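Local structure of extracellular solute-binding protein (4P98) at residues 32-37 and 80-85; 36-41 and 250-255; 123-128 and 153-158. The protein probably captures a small solute outside the cell membrane and delivers it to a partner ABC transporter for uptake. All blocks are in the same frame, centred on the assembly; numbering follows the deposited sequence. Where two conformers were deposited one is given.

Contact 1 (32-37 and 80-85); sequences GAFNAW and VGHGID
The F34 and H82 rings lie one over the other in an offset stack, centroids 4.0 Å apart and planes tilted by only 15°. Over one face of F34 sits NE2 of H82, 3.2 Å from CE2 of F34 and displaced toward the rim; in return F34 CZ lies over a face of the imidazole. The backbone of G83 comes to the edge of the F34 ring, where G83 CA is 3.7 Å from F34 CE2. At the edge of the imidazole, N35 OD1 approaches H82 CD2 to 3.8 Å, its amide turned nearly perpendicular to the ring.

The two side chains reach toward each other from opposite directions. H82 points CG away from its own backbone N (chi1 -176°), which extends the imidazole from the strand to the first turn of the helix. There H82 NE2 donates to F34 O over 2.9 Å. The donor stands above the carbonyl plane, and the bond is moderately bent. W37 N makes a weak second bond to the same oxygen. F34 thus meets H82 twice, by its ring and by its carbonyl, which ties down the rotation of the imidazole.

The join links the start of helix 34-45 to the end of strand 78-82 in a parallel sheet of order 2-1-3-4-5-6, as in the lobes of type I periplasmic binding proteins. In folds of this kind the carboxyl ends of the strands border the cleft between the lobes, so F34 probably lies near it. N35 is itself held in place, its OD1 accepting from G27 N and its ND2 bonding D31. G83 runs at a positive phi where a CB would press on the carbonyl of H82 and crowd F34 CE2.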
# COMPACT_ATOMS: atom_id res chain seq x y z
N GLY A 32 4.14 9.31 2.47
CA GLY A 32 2.71 9.36 2.14
C GLY A 32 2.20 8.10 1.45
O GLY A 32 1.22 8.14 0.72
N ALA A 33 2.89 6.98 1.68
CA ALA A 33 2.58 5.73 1.00
C ALA A 33 2.96 4.55 1.91
O ALA A 33 2.61 4.58 3.10
CB ALA A 33 3.28 5.68 -0.35
N PHE A 34 3.67 3.55 1.40
CA PHE A 34 3.90 2.29 2.13
C PHE A 34 4.32 2.48 3.58
O PHE A 34 3.72 1.90 4.48
CB PHE A 34 4.94 1.41 1.41
CG PHE A 34 5.20 0.08 2.07
CD1 PHE A 34 4.27 -0.95 1.95
CD2 PHE A 34 6.37 -0.15 2.77
CE1 PHE A 34 4.51 -2.18 2.54
CE2 PHE A 34 6.62 -1.38 3.36
CZ PHE A 34 5.67 -2.39 3.25
N ASN A 35 5.34 3.30 3.84
CA ASN A 35 5.83 3.43 5.21
C ASN A 35 4.90 4.26 6.07
O ASN A 35 4.73 3.95 7.25
CB ASN A 35 7.26 3.95 5.26
CG ASN A 35 8.23 2.98 4.65
OD1 ASN A 35 8.68 2.03 5.29
ND2 ASN A 35 8.56 3.20 3.39
N ALA A 36 4.28 5.27 5.47
CA ALA A 36 3.29 6.08 6.18
C ALA A 36 2.12 5.22 6.64
O ALA A 36 1.54 5.46 7.69
CB ALA A 36 2.79 7.21 5.31
N TRP A 37 1.77 4.21 5.84
CA TRP A 37 0.64 3.32 6.20
C TRP A 37 0.88 2.59 7.52
O TRP A 37 -0.04 2.43 8.32
CB TRP A 37 0.33 2.34 5.07
CG TRP A 37 -0.03 2.99 3.75
CD1 TRP A 37 -0.53 4.25 3.56
CD2 TRP A 37 0.12 2.42 2.45
NE1 TRP A 37 -0.72 4.49 2.22
CE2 TRP A 37 -0.34 3.38 1.51
CE3 TRP A 37 0.57 1.18 1.98
CZ2 TRP A 37 -0.34 3.14 0.15
CZ3 TRP A 37 0.56 0.95 0.60
CH2 TRP A 37 0.12 1.93 -0.29
N VAL A 80 8.08 -4.96 15.20
CA VAL A 80 7.47 -5.07 13.89
C VAL A 80 8.42 -4.58 12.81
O VAL A 80 8.80 -3.40 12.80
CB VAL A 80 6.19 -4.22 13.86
CG1 VAL A 80 5.55 -4.26 12.48
CG2 VAL A 80 5.21 -4.67 14.94
N GLY A 81 8.80 -5.46 11.89
CA GLY A 81 9.57 -5.08 10.72
C GLY A 81 8.65 -4.84 9.56
O GLY A 81 7.96 -5.77 9.08
N HIS A 82 8.62 -3.59 9.10
CA HIS A 82 7.71 -3.19 8.04
C HIS A 82 8.41 -3.13 6.69
O HIS A 82 9.19 -2.20 6.42
CB HIS A 82 7.05 -1.85 8.37
CG HIS A 82 6.04 -1.43 7.37
ND1 HIS A 82 4.89 -2.15 7.14
CD2 HIS A 82 6.00 -0.37 6.54
CE1 HIS A 82 4.18 -1.55 6.20
NE2 HIS A 82 4.83 -0.47 5.82
N GLY A 83 8.14 -4.12 5.85
CA GLY A 83 8.75 -4.21 4.53
C GLY A 83 9.61 -5.45 4.39
O GLY A 83 10.29 -5.86 5.33
N ILE A 84 9.58 -6.06 3.20
CA ILE A 84 10.30 -7.31 2.95
C ILE A 84 11.81 -7.19 3.23
O ILE A 84 12.45 -8.14 3.67
CB ILE A 84 9.98 -7.85 1.52
CG1 ILE A 84 10.46 -9.30 1.35
CG2 ILE A 84 10.53 -6.91 0.45
CD1 ILE A 84 10.04 -9.95 0.02
N ASP A 85 12.38 -6.00 3.01
CA ASP A 85 13.82 -5.79 3.23
C ASP A 85 14.22 -5.95 4.71
O ASP A 85 15.38 -6.23 5.01
CB ASP A 85 14.26 -4.42 2.72
CG ASP A 85 14.22 -4.32 1.20
OD1 ASP A 85 14.20 -5.36 0.51
OD2 ASP A 85 14.22 -3.17 0.69

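Contact 2 (36-41 and 250-255); sequences AWAAEA and PTYQSY
Y252 meets A38 and A41 in a small, buried helix-to-helix contact without hydrogen bonds across it, made where helix 34-45 and helix 249-261 lie beside the six-stranded parallel sheet. The segments 36-41 and 250-255 bury just 127 Å² between them. Their backbones stand well apart, A41 CA being 7.5 Å from Y252 CA, and the phenol of Y252 bridges the interval.

A38 and A41 are three residues apart on one flank of their helix and offer their methyl groups, and A38 also its carbonyl oxygen, to the phenol. The methyl of A41 lies beside the CD2-CE2 bond, its CB 3.8 Å from CE2 of Y252 and equally near CD2. One turn earlier, A38 CB touches the hydroxyl, 3.5 Å from Y252 OH, while the carbonyl oxygen of A38 comes to the ring edge, 3.8 Å from CE2 of Y252. Y252 holds CG opposite its carbonyl carbon (chi1 -73°), which carries the ring away from its own helix and along the alanine flank.

The same helices share a floor in strand 78-82: A38 rests on H82, Y252 on V80 and Y255 on L78, alternate residues of that strand. This belongs to the layered alpha/beta lobe of the periplasmic-binding-protein fold, to which the chain returns with helix 249-261 after building the other lobe. Y255 turns toward the sheet, where its OH is hydrogen-bonded to S103 OG.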
# COMPACT_ATOMS: atom_id res chain seq x y z
N ALA A 36 4.28 5.27 5.47
CA ALA A 36 3.29 6.08 6.18
C ALA A 36 2.12 5.22 6.64
O ALA A 36 1.54 5.46 7.69
CB ALA A 36 2.79 7.21 5.31
N TRP A 37 1.77 4.21 5.84
CA TRP A 37 0.64 3.32 6.20
C TRP A 37 0.88 2.59 7.52
O TRP A 37 -0.04 2.43 8.32
CB TRP A 37 0.33 2.34 5.07
CG TRP A 37 -0.03 2.99 3.75
CD1 TRP A 37 -0.53 4.25 3.56
CD2 TRP A 37 0.12 2.42 2.45
NE1 TRP A 37 -0.72 4.49 2.22
CE2 TRP A 37 -0.34 3.38 1.51
CE3 TRP A 37 0.57 1.18 1.98
CZ2 TRP A 37 -0.34 3.14 0.15
CZ3 TRP A 37 0.56 0.95 0.60
CH2 TRP A 37 0.12 1.93 -0.29
N ALA A 38 2.11 2.13 7.75
CA ALA A 38 2.46 1.51 9.02
C ALA A 38 2.48 2.51 10.16
O ALA A 38 1.99 2.22 11.26
CB ALA A 38 3.79 0.80 8.92
N ALA A 39 3.04 3.69 9.91
CA ALA A 39 3.06 4.75 10.92
C ALA A 39 1.65 5.18 11.34
O ALA A 39 1.40 5.40 12.52
CB ALA A 39 3.85 5.95 10.41
N GLU A 40 0.73 5.26 10.38
CA GLU A 40 -0.63 5.69 10.67
C GLU A 40 -1.37 4.61 11.48
O GLU A 40 -2.08 4.93 12.44
CB GLU A 40 -1.41 6.03 9.41
CG GLU A 40 -2.75 6.67 9.72
CD GLU A 40 -3.65 6.81 8.52
OE1 GLU A 40 -4.69 6.13 8.49
OE2 GLU A 40 -3.32 7.61 7.61
N ALA A 41 -1.19 3.35 11.11
CA ALA A 41 -1.74 2.24 11.88
C ALA A 41 -1.19 2.26 13.30
O ALA A 41 -1.93 2.08 14.28
CB ALA A 41 -1.46 0.91 11.20
N PRO A 250 -6.06 -3.49 11.72
CA PRO A 250 -6.61 -4.77 12.23
C PRO A 250 -5.53 -5.82 12.55
O PRO A 250 -5.62 -6.52 13.58
CB PRO A 250 -7.50 -5.25 11.09
CG PRO A 250 -7.97 -3.97 10.44
CD PRO A 250 -6.77 -3.03 10.52
N THR A 251 -4.51 -5.90 11.71
CA THR A 251 -3.40 -6.80 11.95
C THR A 251 -2.67 -6.46 13.25
O THR A 251 -2.42 -7.33 14.09
CB THR A 251 -2.41 -6.81 10.76
OG1 THR A 251 -3.09 -7.27 9.58
CG2 THR A 251 -1.21 -7.70 11.04
N TYR A 252 -2.34 -5.18 13.44
CA TYR A 252 -1.68 -4.74 14.67
C TYR A 252 -2.53 -4.95 15.92
O TYR A 252 -2.01 -5.32 16.98
CB TYR A 252 -1.32 -3.25 14.56
CG TYR A 252 -0.15 -2.91 13.63
CD1 TYR A 252 0.52 -3.88 12.89
CD2 TYR A 252 0.24 -1.58 13.47
CE1 TYR A 252 1.56 -3.53 12.03
CE2 TYR A 252 1.28 -1.23 12.62
CZ TYR A 252 1.93 -2.21 11.90
OH TYR A 252 2.97 -1.85 11.04
N GLN A 253 -3.83 -4.69 15.81
CA GLN A 253 -4.75 -4.94 16.93
C GLN A 253 -4.76 -6.42 17.30
O GLN A 253 -4.72 -6.77 18.49
CB GLN A 253 -6.16 -4.46 16.57
CG GLN A 253 -6.25 -2.94 16.58
CD GLN A 253 -7.55 -2.43 16.01
OE1 GLN A 253 -8.12 -3.03 15.09
NE2 GLN A 253 -8.02 -1.31 16.54
N SER A 254 -4.74 -7.27 16.29
CA SER A 254 -4.70 -8.72 16.50
C SER A 254 -3.40 -9.12 17.22
O SER A 254 -3.42 -9.98 18.11
CB SER A 254 -4.84 -9.46 15.17
OG SER A 254 -4.79 -10.87 15.38
N TYR A 255 -2.28 -8.50 16.84
CA TYR A 255 -1.03 -8.73 17.57
C TYR A 255 -1.13 -8.44 19.07
O TYR A 255 -0.63 -9.20 19.90
CB TYR A 255 0.11 -7.87 16.98
CG TYR A 255 0.55 -8.19 15.57
CD1 TYR A 255 0.30 -9.42 14.98
CD2 TYR A 255 1.28 -7.25 14.83
CE1 TYR A 255 0.74 -9.70 13.69
CE2 TYR A 255 1.72 -7.53 13.55
CZ TYR A 255 1.47 -8.75 12.98
OH TYR A 255 1.92 -9.00 11.70

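Contact 3 (123-128 and 153-158); sequences YDFGQL and LPFVLA
The two helix starts run close together at G126 and A158, whose CA atoms are 5.2 Å apart, and open to 6.3 Å between the CA atoms of F125 and F155. G126 meets the other helix by its backbone: its CA lies 3.8 Å from A158 O, a plain contact with no hydrogen bond.

One residue before G126, and a turn before A158, the two phenylalanines meet. F155 puts its CB over the face of the F125 ring, 4.0 Å from the centroid and 29° off the ring normal, a CH-pi contact whose shortest approach is 3.6 Å from F155 CB to F125 CD2. F155 CD2 follows, over the centre of that face and 3.8 Å from F125 CE1. The rings meet obliquely, their planes at 45°. F155 takes the crowded position for CG, between backbone N and carbonyl carbon; the backbone sets CB over F125, and chi1 of 77° brings CD2 over the same face.

The contact stands where the chain passes between lobes. Helix 125-137 directly follows strand 118-123 of the six-stranded sheet and leads to strand 144-149 of the five-stranded one, after which helix 154-170 begins; two lobes joined by such crossings are the hallmark of periplasmic-binding-protein folds. Replacing F125 by an alanine removes the face under CB and CD2 of F155, which would probably open a gap there and let the F155 ring turn more freely.

Around F155, V156 CG2 lies over one face of its ring, and F184 touches it from a loop. Farther along the other helix, Q127 OE1 accepts from L273 N.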
# COMPACT_ATOMS: atom_id res chain seq x y z
N TYR A 123 0.74 -9.08 0.85
CA TYR A 123 -0.29 -8.53 -0.00
C TYR A 123 0.15 -8.65 -1.45
O TYR A 123 1.32 -8.90 -1.74
CB TYR A 123 -0.57 -7.07 0.33
CG TYR A 123 0.56 -6.09 -0.04
CD1 TYR A 123 1.73 -6.03 0.71
CD2 TYR A 123 0.42 -5.21 -1.11
CE1 TYR A 123 2.75 -5.12 0.38
CE2 TYR A 123 1.43 -4.30 -1.43
CZ TYR A 123 2.59 -4.26 -0.68
OH TYR A 123 3.59 -3.36 -1.01
N ASP A 124 -0.80 -8.49 -2.36
CA ASP A 124 -0.53 -8.64 -3.79
C ASP A 124 -0.58 -7.26 -4.45
O ASP A 124 -1.60 -6.57 -4.40
CB ASP A 124 -1.56 -9.58 -4.44
CG ASP A 124 -1.34 -11.05 -4.07
OD1 ASP A 124 -0.20 -11.48 -3.77
OD2 ASP A 124 -2.32 -11.81 -4.11
N PHE A 125 0.53 -6.87 -5.08
CA PHE A 125 0.64 -5.58 -5.77
C PHE A 125 -0.46 -5.41 -6.81
O PHE A 125 -1.05 -4.34 -6.94
CB PHE A 125 2.01 -5.43 -6.43
CG PHE A 125 3.13 -5.23 -5.46
CD1 PHE A 125 3.30 -3.99 -4.86
CD2 PHE A 125 3.99 -6.26 -5.14
CE1 PHE A 125 4.33 -3.78 -3.95
CE2 PHE A 125 5.03 -6.06 -4.23
CZ PHE A 125 5.19 -4.82 -3.64
N GLY A 126 -0.75 -6.48 -7.53
CA GLY A 126 -1.80 -6.48 -8.54
C GLY A 126 -3.14 -6.00 -8.03
O GLY A 126 -3.91 -5.41 -8.78
N GLN A 127 -3.43 -6.25 -6.74
CA GLN A 127 -4.71 -5.82 -6.13
C GLN A 127 -4.81 -4.33 -5.88
O GLN A 127 -5.90 -3.77 -6.00
CB GLN A 127 -5.00 -6.59 -4.85
CG GLN A 127 -5.42 -8.02 -5.14
CD GLN A 127 -6.22 -8.66 -4.03
OE1 GLN A 127 -6.65 -8.02 -3.09
NE2 GLN A 127 -6.42 -9.96 -4.14
N LEU A 128 -3.72 -3.69 -5.50
CA LEU A 128 -3.68 -2.23 -5.44
C LEU A 128 -3.97 -1.66 -6.81
O LEU A 128 -4.75 -0.72 -6.95
CB LEU A 128 -2.33 -1.72 -4.96
CG LEU A 128 -1.85 -2.08 -3.56
CD1 LEU A 128 -0.39 -1.62 -3.44
CD2 LEU A 128 -2.69 -1.42 -2.48
N LEU A 153 9.96 -3.34 -13.40
CA LEU A 153 10.26 -4.51 -12.61
C LEU A 153 8.99 -5.33 -12.51
O LEU A 153 7.88 -4.80 -12.69
CB LEU A 153 10.73 -4.09 -11.22
CG LEU A 153 12.07 -3.38 -11.16
CD1 LEU A 153 12.32 -2.92 -9.73
CD2 LEU A 153 13.18 -4.29 -11.64
N PRO A 154 9.13 -6.64 -12.24
CA PRO A 154 7.95 -7.50 -12.21
C PRO A 154 6.77 -7.00 -11.36
O PRO A 154 5.65 -7.03 -11.84
CB PRO A 154 8.51 -8.84 -11.70
CG PRO A 154 9.93 -8.84 -12.14
CD PRO A 154 10.37 -7.41 -12.01
N PHE A 155 7.00 -6.51 -10.14
CA PHE A 155 5.89 -6.05 -9.30
C PHE A 155 5.22 -4.80 -9.86
O PHE A 155 4.03 -4.61 -9.68
CB PHE A 155 6.31 -5.85 -7.82
CG PHE A 155 7.10 -4.59 -7.55
CD1 PHE A 155 8.48 -4.56 -7.72
CD2 PHE A 155 6.47 -3.45 -7.06
CE1 PHE A 155 9.21 -3.40 -7.45
CE2 PHE A 155 7.19 -2.30 -6.78
CZ PHE A 155 8.56 -2.28 -6.99
N VAL A 156 5.99 -3.93 -10.54
CA VAL A 156 5.43 -2.75 -11.17
C VAL A 156 4.55 -3.15 -12.37
O VAL A 156 3.42 -2.68 -12.50
CB VAL A 156 6.54 -1.77 -11.60
CG1 VAL A 156 5.94 -0.56 -12.32
CG2 VAL A 156 7.33 -1.33 -10.39
N LEU A 157 5.07 -4.02 -13.22
CA LEU A 157 4.30 -4.53 -14.37
C LEU A 157 3.01 -5.25 -13.91
O LEU A 157 1.95 -5.13 -14.55
CB LEU A 157 5.16 -5.47 -15.21
CG LEU A 157 6.37 -4.86 -15.93
CD1 LEU A 157 7.19 -5.93 -16.62
CD2 LEU A 157 5.92 -3.81 -16.93
N ALA A 158 3.09 -5.96 -12.80
CA ALA A 158 1.91 -6.60 -12.20
C ALA A 158 0.88 -5.57 -11.72
O ALA A 158 -0.34 -5.72 -11.96
CB ALA A 158 2.32 -7.53 -11.07

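Contacts 1 and 2 both start from helix 34-45, share A36 and W37, and have centres about 10 Å apart. They meet along strand 78-82, which serves both, so the six-stranded lobe is one continuous core here. Contact 3 begins at the end of strand 118-123 in the same sheet; its centre is about 16 Å from that of contact 1, and F34 touches Y123 between them. Contact 3 comes after contact 1 closes, yet within the long loop that contact 2 closes. Contacts 2 and 3, about 21 Å apart between centres, lie on opposite sides of the chain's centre, one inside a lobe, the other near the crossing between lobes.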